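Local coordinates for protein trichothecene 3-O-acetyltransferase (Gibberella zeae, PDB 2RKV) that probably transfers the acetyl group of acetyl-CoA to the 3-hydroxyl of trichothecene mycotoxins such as T-2 toxin and deoxynivalenol, as a BAHD-superfamily acyltransferase, at residues Tyr35-Ile38 with Val39-Glu43; Gly163-Ala166 with Val167-Leu171; Trp270-Ala273 with Ser274-Arg277. All coordinates share one frame; numbering follows the deposited sequence. Where two conformers were deposited one is given.

Contact 1 (Tyr35-Ile38 with Val39-Glu43)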
loop_
_atom_site.group_PDB
_atom_site.type_symbol
_atom_site.label_atom_id
_atom_site.label_comp_id
_atom_site.label_asym_id
_atom_site.label_seq_id
_atom_site.Cartn_x
_atom_site.Cartn_y
_atom_site.Cartn_z
ATOM N N TYR A 35 -11.508 -25.063 12.154
ATOM C CA TYR A 35 -11.740 -23.644 12.456
ATOM C C TYR A 35 -11.595 -23.240 13.937
ATOM O O TYR A 35 -10.987 -22.209 14.216
ATOM C CB TYR A 35 -13.060 -23.125 11.866
ATOM C CG TYR A 35 -13.091 -23.068 10.346
ATOM C CD1 TYR A 35 -12.256 -22.187 9.630
ATOM C CD2 TYR A 35 -13.972 -23.866 9.627
ATOM C CE1 TYR A 35 -12.311 -22.122 8.230
ATOM C CE2 TYR A 35 -14.025 -23.824 8.237
ATOM C CZ TYR A 35 -13.198 -22.957 7.545
ATOM O OH TYR A 35 -13.273 -22.924 6.168
ATOM N N PRO A 36 -12.157 -24.031 14.888
ATOM C CA PRO A 36 -11.987 -23.589 16.290
ATOM C C PRO A 36 -10.520 -23.372 16.708
ATOM O O PRO A 36 -10.210 -22.374 17.375
ATOM C CB PRO A 36 -12.619 -24.729 17.090
ATOM C CG PRO A 36 -13.689 -25.250 16.162
ATOM C CD PRO A 36 -12.995 -25.243 14.806
ATOM N N THR A 37 -9.633 -24.280 16.295
ATOM C CA THR A 37 -8.206 -24.165 16.627
ATOM C C THR A 37 -7.532 -23.029 15.856
ATOM O O THR A 37 -6.659 -22.331 16.400
ATOM C CB THR A 37 -7.472 -25.517 16.468
ATOM O OG1 THR A 37 -8.020 -26.449 17.413
ATOM C CG2 THR A 37 -5.979 -25.372 16.748
ATOM N N ILE A 38 -7.953 -22.808 14.611
ATOM C CA ILE A 38 -7.499 -21.612 13.884
ATOM C C ILE A 38 -7.756 -20.345 14.718
ATOM O O ILE A 38 -6.859 -19.531 14.937
ATOM C CB ILE A 38 -8.151 -21.507 12.482
ATOM C CG1 ILE A 38 -7.566 -22.582 11.554
ATOM C CG2 ILE A 38 -7.955 -20.108 11.894
ATOM C CD1 ILE A 38 -8.404 -22.843 10.315
ATOM N N VAL A 39 -8.985 -20.207 15.210
ATOM C CA VAL A 39 -9.378 -19.024 15.942
ATOM C C VAL A 39 -8.634 -18.910 17.272
ATOM O O VAL A 39 -8.132 -17.831 17.604
ATOM C CB VAL A 39 -10.915 -18.985 16.152
ATOM C CG1 VAL A 39 -11.316 -17.805 17.036
ATOM C CG2 VAL A 39 -11.611 -18.921 14.798
ATOM N N SER A 40 -8.561 -20.002 18.032
ATOM C CA SER A 40 -7.878 -19.933 19.335
ATOM C C SER A 40 -6.367 -19.669 19.188
ATOM O O SER A 40 -5.784 -18.909 19.966
ATOM C CB SER A 40 -8.157 -21.176 20.182
ATOM O OG SER A 40 -7.742 -22.337 19.517
ATOM N N THR A 41 -5.740 -20.277 18.184
ATOM C CA THR A 41 -4.323 -20.014 17.900
ATOM C C THR A 41 -4.119 -18.542 17.573
ATOM O O THR A 41 -3.199 -17.902 18.088
ATOM C CB THR A 41 -3.800 -20.890 16.749
ATOM O OG1 THR A 41 -3.751 -22.251 17.198
ATOM C CG2 THR A 41 -2.388 -20.430 16.292
ATOM N N PHE A 42 -4.995 -18.004 16.735
ATOM C CA PHE A 42 -4.896 -16.597 16.353
ATOM C C PHE A 42 -5.122 -15.651 17.542
ATOM O O PHE A 42 -4.377 -14.682 17.727
ATOM C CB PHE A 42 -5.869 -16.306 15.214
ATOM C CG PHE A 42 -5.506 -15.102 14.406
ATOM C CD1 PHE A 42 -6.223 -13.913 14.551
ATOM C CD2 PHE A 42 -4.454 -15.152 13.498
ATOM C CE1 PHE A 42 -5.893 -12.785 13.806
ATOM C CE2 PHE A 42 -4.119 -14.033 12.742
ATOM C CZ PHE A 42 -4.842 -12.847 12.901
ATOM N N GLU A 43 -6.117 -15.952 18.374
ATOM C CA GLU A 43 -6.407 -15.111 19.534
ATOM C C GLU A 43 -5.267 -15.144 20.547
ATOM O O GLU A 43 -4.905 -14.111 21.120
ATOM C CB GLU A 43 -7.763 -15.477 20.153
ATOM C CG GLU A 43 -8.911 -15.098 19.214
ATOM C CD GLU A 43 -10.242 -14.889 19.907
ATOM O OE1 GLU A 43 -10.841 -15.881 20.372
ATOM O OE2 GLU A 43 -10.707 -13.727 19.950
#
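Thr41 folds back over the carbonyl of Thr37, one turn earlier in helix 35-52. Outward from the backbone, Thr41 CB already rests on the acceptor, 3.2 Å from Thr37 O. Of the two branches, Thr41 OG1 is the one that turns back: it stands opposite the carbonyl carbon, beside the backbone N (chi1 -69°), and comes 3.0 Å from Thr37 O. That is hydrogen-bonding distance, although the hydroxyl proton has another acceptor within reach and its choice is not settled. On its flank, OG1 also meets the methyl of Thr37, with Thr41 OG1 to Thr37 CG2 at 3.9 Å. The same carbonyl takes the main-chain bond of the turn, Thr41 N to Thr37 O at 2.9 Å.

Ser40 OG, in the conformer given, lies 3.3 Å from Pro36 O and equally far from Thr37 O; both bonds would be weak, and a second deposited conformer leaves them doubtful. Around the helix, Val39 CG2 lies 3.4 Å from Tyr35 O, and Phe42 N bonds to Ile38 O.

This is the first part of an alpha-helix packed on the mixed sheet. Val39 and Phe42 pack on strands 83-88 and 137-144, Ile38 on strand 147-155, while Tyr35 stacks on Phe143 and its OH bonds to Gly147 O. The helix is thus two-sided: hydrocarbon and rings meet the sheet, whereas Thr37, Ser40 and Thr41 gather on more exposed flanks. There Thr37 O faces both the N-H and the hydroxyl of Thr41, the hydroxyl's share remaining open.

Contact 2 (Gly163-Ala166 with Val167-Leu171)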
loop_
_atom_site.group_PDB
_atom_site.type_symbol
_atom_site.label_atom_id
_atom_site.label_comp_id
_atom_site.label_asym_id
_atom_site.label_seq_id
_atom_site.Cartn_x
_atom_site.Cartn_y
_atom_site.Cartn_z
ATOM N N GLY A 163 5.779 -1.134 7.175
ATOM C CA GLY A 163 5.558 -1.225 8.623
ATOM C C GLY A 163 4.488 -2.256 8.955
ATOM O O GLY A 163 4.626 -3.045 9.898
ATOM N N GLN A 164 3.414 -2.253 8.171
ATOM C CA GLN A 164 2.308 -3.194 8.381
ATOM C C GLN A 164 2.803 -4.624 8.226
ATOM O O GLN A 164 2.460 -5.504 9.026
ATOM C CB GLN A 164 1.177 -2.901 7.390
ATOM C CG GLN A 164 -0.128 -3.655 7.678
ATOM C CD GLN A 164 -1.317 -2.972 7.013
ATOM O OE1 GLN A 164 -1.326 -1.747 6.857
ATOM N NE2 GLN A 164 -2.321 -3.757 6.616
ATOM N N ASP A 165 3.642 -4.850 7.212
ATOM C CA ASP A 165 4.246 -6.164 7.001
ATOM C C ASP A 165 5.085 -6.554 8.230
ATOM O O ASP A 165 5.028 -7.701 8.689
ATOM C CB ASP A 165 5.121 -6.141 5.737
ATOM C CG ASP A 165 5.730 -7.502 5.407
ATOM O OD1 ASP A 165 5.054 -8.535 5.597
ATOM O OD2 ASP A 165 6.879 -7.541 4.912
ATOM N N ALA A 166 5.855 -5.601 8.766
ATOM C CA ALA A 166 6.694 -5.872 9.942
ATOM C C ALA A 166 5.839 -6.311 11.135
ATOM O O ALA A 166 6.176 -7.280 11.815
ATOM C CB ALA A 166 7.528 -4.650 10.289
ATOM N N VAL A 167 4.713 -5.626 11.335
ATOM C CA VAL A 167 3.760 -5.946 12.411
ATOM C C VAL A 167 3.154 -7.343 12.199
ATOM O O VAL A 167 3.117 -8.178 13.131
ATOM C CB VAL A 167 2.666 -4.847 12.513
ATOM C CG1 VAL A 167 1.530 -5.257 13.465
ATOM C CG2 VAL A 167 3.298 -3.527 13.003
ATOM N N ILE A 168 2.703 -7.603 10.973
ATOM C CA ILE A 168 2.077 -8.889 10.626
ATOM C C ILE A 168 3.064 -10.060 10.789
ATOM O O ILE A 168 2.706 -11.113 11.320
ATOM C CB ILE A 168 1.442 -8.862 9.215
ATOM C CG1 ILE A 168 0.358 -7.778 9.151
ATOM C CG2 ILE A 168 0.862 -10.240 8.852
ATOM C CD1 ILE A 168 -0.200 -7.522 7.754
ATOM N N ARG A 169 4.305 -9.844 10.355
ATOM C CA ARG A 169 5.374 -10.828 10.500
ATOM C C ARG A 169 5.545 -11.242 11.965
ATOM O O ARG A 169 5.655 -12.433 12.275
ATOM C CB ARG A 169 6.681 -10.253 9.942
ATOM C CG ARG A 169 7.915 -11.129 10.091
ATOM C CD ARG A 169 8.971 -10.751 9.049
ATOM N NE ARG A 169 9.409 -9.357 9.153
ATOM C CZ ARG A 169 9.123 -8.395 8.273
ATOM N NH1 ARG A 169 9.590 -7.166 8.462
ATOM N NH2 ARG A 169 8.380 -8.647 7.201
ATOM N N LEU A 170 5.578 -10.255 12.860
ATOM C CA LEU A 170 5.722 -10.543 14.289
ATOM C C LEU A 170 4.457 -11.179 14.852
ATOM O O LEU A 170 4.521 -12.036 15.744
ATOM C CB LEU A 170 6.088 -9.286 15.078
ATOM C CG LEU A 170 7.486 -8.702 14.810
ATOM C CD1 LEU A 170 7.832 -7.682 15.889
ATOM C CD2 LEU A 170 8.557 -9.809 14.770
ATOM N N LEU A 171 3.298 -10.778 14.332
ATOM C CA LEU A 171 2.069 -11.447 14.745
ATOM C C LEU A 171 2.159 -12.939 14.387
ATOM O O LEU A 171 1.768 -13.795 15.191
ATOM C CB LEU A 171 0.831 -10.799 14.123
ATOM C CG LEU A 171 -0.499 -11.549 14.300
ATOM C CD1 LEU A 171 -0.827 -11.786 15.789
ATOM C CD2 LEU A 171 -1.629 -10.798 13.594
#
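Asp165 and Arg169 both start out trans to their backbone nitrogens, the carboxylate by a chi1 of -177°, and the arginine chain then bends at chi3 (60°) to swing its guanidinium back over the preceding turn. A salt bridge results: Arg169 NH2 to Asp165 OD2, 3.0 Å, a weak hydrogen bond in its angle. OD2 lies at the edge of the guanidinium, in its plane, but the carboxylate is turned 81° from that plane, so one oxygen does the touching. One guanidinium face rests on Ala166, with Arg169 NH1 3.5 Å from Ala166 CA and 3.7 Å from Ala166 CB. A second conformer of Arg169 was deposited, which makes the placing of the guanidinium, salt bridge included, less certain.

On another side of helix 161-176, Ile168 and Gln164 run side by side. Ile168 CG1 presses on Gln164 O at 3.1 Å, and Ile168 CD1 reaches Gln164 CG at 3.9 Å; beyond this Gln164 NE2 bonds to Thr21 O. Underneath run i to i+4 main-chain bonds, such as Arg169 N to Asp165 O at 2.8 Å.

The helix follows directly on His156 and Asp160, which fit the HXXXD motif of BAHD enzymes, and Gly163 N bonds to Asp160 OD1. Tyr388 OH joins the two charged groups, bonding to both Asp165 OD1 and Arg169 NH2, while Gly384 N bonds to Asp165 OD2 and Arg169 NH1 to Asn304 OD1. A buried carboxylate with this many donors around it is probably ionised, and the pair ties the helix to chain segments far away in sequence.

Contact 3 (Trp270-Ala273 with Ser274-Arg277)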
loop_
_atom_site.group_PDB
_atom_site.type_symbol
_atom_site.label_atom_id
_atom_site.label_comp_id
_atom_site.label_asym_id
_atom_site.label_seq_id
_atom_site.Cartn_x
_atom_site.Cartn_y
_atom_site.Cartn_z
ATOM N N TRP A 270 2.661 2.939 -17.152
ATOM C CA TRP A 270 2.581 4.364 -17.488
ATOM C C TRP A 270 2.437 4.528 -18.999
ATOM O O TRP A 270 1.590 5.295 -19.474
ATOM C CB TRP A 270 3.819 5.110 -16.986
ATOM C CG TRP A 270 3.703 6.618 -16.981
ATOM C CD1 TRP A 270 2.570 7.377 -17.160
ATOM C CD2 TRP A 270 4.766 7.543 -16.726
ATOM N NE1 TRP A 270 2.878 8.720 -17.044
ATOM C CE2 TRP A 270 4.217 8.847 -16.781
ATOM C CE3 TRP A 270 6.139 7.395 -16.463
ATOM C CZ2 TRP A 270 4.997 10.002 -16.582
ATOM C CZ3 TRP A 270 6.910 8.538 -16.264
ATOM C CH2 TRP A 270 6.337 9.825 -16.329
ATOM N N LYS A 271 3.239 3.770 -19.741
ATOM C CA LYS A 271 3.211 3.815 -21.207
ATOM C C LYS A 271 1.867 3.330 -21.759
ATOM O O LYS A 271 1.273 3.982 -22.635
ATOM C CB LYS A 271 4.365 2.987 -21.768
ATOM C CG LYS A 271 4.468 2.992 -23.297
ATOM C CD LYS A 271 5.695 2.215 -23.771
ATOM C CE LYS A 271 7.006 2.704 -23.125
ATOM N NZ LYS A 271 7.287 4.169 -23.252
ATOM N N SER A 272 1.377 2.205 -21.231
ATOM C CA SER A 272 0.107 1.616 -21.678
ATOM C C SER A 272 -1.102 2.495 -21.339
ATOM O O SER A 272 -1.987 2.681 -22.182
ATOM C CB SER A 272 -0.088 0.205 -21.122
ATOM O OG SER A 272 0.945 -0.670 -21.543
ATOM N N ALA A 273 -1.149 3.025 -20.111
ATOM C CA ALA A 273 -2.189 3.993 -19.747
ATOM C C ALA A 273 -2.139 5.211 -20.664
ATOM O O ALA A 273 -3.175 5.666 -21.141
ATOM C CB ALA A 273 -2.083 4.420 -18.270
ATOM N N SER A 274 -0.937 5.724 -20.916
ATOM C CA SER A 274 -0.781 6.920 -21.740
ATOM C C SER A 274 -1.240 6.643 -23.164
ATOM O O SER A 274 -1.975 7.446 -23.742
ATOM C CB SER A 274 0.656 7.444 -21.696
ATOM O OG SER A 274 0.993 7.838 -20.373
ATOM N N ARG A 275 -0.836 5.493 -23.701
ATOM C CA ARG A 275 -1.267 5.048 -25.032
ATOM C C ARG A 275 -2.797 5.020 -25.179
ATOM O O ARG A 275 -3.333 5.632 -26.104
ATOM C CB ARG A 275 -0.668 3.680 -25.374
ATOM C CG ARG A 275 -1.117 3.118 -26.734
ATOM C CD ARG A 275 -0.337 1.861 -27.132
ATOM N NE ARG A 275 -0.575 0.739 -26.219
ATOM C CZ ARG A 275 0.268 0.351 -25.261
ATOM N NH1 ARG A 275 -0.045 -0.679 -24.477
ATOM N NH2 ARG A 275 1.419 0.992 -25.076
ATOM N N VAL A 276 -3.501 4.327 -24.278
ATOM C CA VAL A 276 -4.971 4.260 -24.396
ATOM C C VAL A 276 -5.629 5.625 -24.172
ATOM O O VAL A 276 -6.673 5.919 -24.763
ATOM C CB VAL A 276 -5.641 3.159 -23.513
ATOM C CG1 VAL A 276 -5.020 1.789 -23.785
ATOM C CG2 VAL A 276 -5.565 3.516 -22.042
ATOM N N ARG A 277 -5.010 6.456 -23.337
ATOM C CA ARG A 277 -5.537 7.787 -23.054
ATOM C C ARG A 277 -5.467 8.722 -24.268
ATOM O O ARG A 277 -6.224 9.686 -24.344
ATOM C CB ARG A 277 -4.862 8.404 -21.827
ATOM C CG ARG A 277 -5.400 7.803 -20.534
ATOM C CD ARG A 277 -4.552 8.103 -19.321
ATOM N NE ARG A 277 -5.238 7.619 -18.121
ATOM C CZ ARG A 277 -4.754 7.683 -16.885
ATOM N NH1 ARG A 277 -3.549 8.195 -16.650
ATOM N NH2 ARG A 277 -5.488 7.219 -15.880
HETATM O O HOH W 1 3.312 -0.431 -23.441
#
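Trp270 to Ala273 and Ser274 to Arg277 form the closing turns of alpha-helix 261-277, each carbonyl of the first four accepting the N-H four residues on, as in Arg275 N to Lys271 O at 2.8 Å. The helix belongs to the later half of the BAHD fold, and its beginning lies among the coenzyme A pocket residues Ser260, Thr261 and Asp262.

Trp270 O is gripped twice, from opposite faces of its carbonyl plane: by Ser274 N at 2.9 Å and by Ser274 OG at 2.8 Å. The serine hydroxyl gets there by standing beside its own backbone N (chi1 -63°), and Ser274 OG also lies 3.6 Å from Trp270 CD1. The indole NE1 bonds to Thr287 OG1 of strand 286-294. At the helix end, Arg277 CG packs against Ala273 O at 3.1 Å and its chain runs on extended, one guanidinium face lying over Ala273 CB. Arg277 NE makes a salt bridge with Asp433, while NH1 and NH2 bond to Ser374 O and Ser410 OG.

Arg275 instead bends back at chi3, laying a guanidinium face over Ser272 CA, while NE makes a salt bridge with Asp440. Arg275 NH1 gives Ser272 OG a weak bond of 3.1 Å, and OG also bonds to Phe268 O. A water closes the ring: it donates to Ser272 OG at 3.0 Å and, in the guanidinium plane, accepts from Arg275 NH2 at 2.9 Å.

How the contacts relate
Contacts 1 and 2 sit on neighbouring helices of one N-terminal layer, 35-52 and 161-176, and touch where Phe42 CZ meets Leu171 CD2 at 3.9 Å. Contact 3 lies on the opposite side of the chain's centre, its own centre about 46 Å from that of contact 1 and about 35 Å from that of contact 2. The chemistry differs with burial. Contact 1, partly buried and outermost, has small uncharged hydroxyls near backbone carbonyls. Contacts 2 and 3 are buried, and each folds an arginine back over its own helix: in 163-171 the arginine meets an acid within the turn, whereas in 270-277 the folded-back Arg275 finds its acid, Asp440, outside the helix.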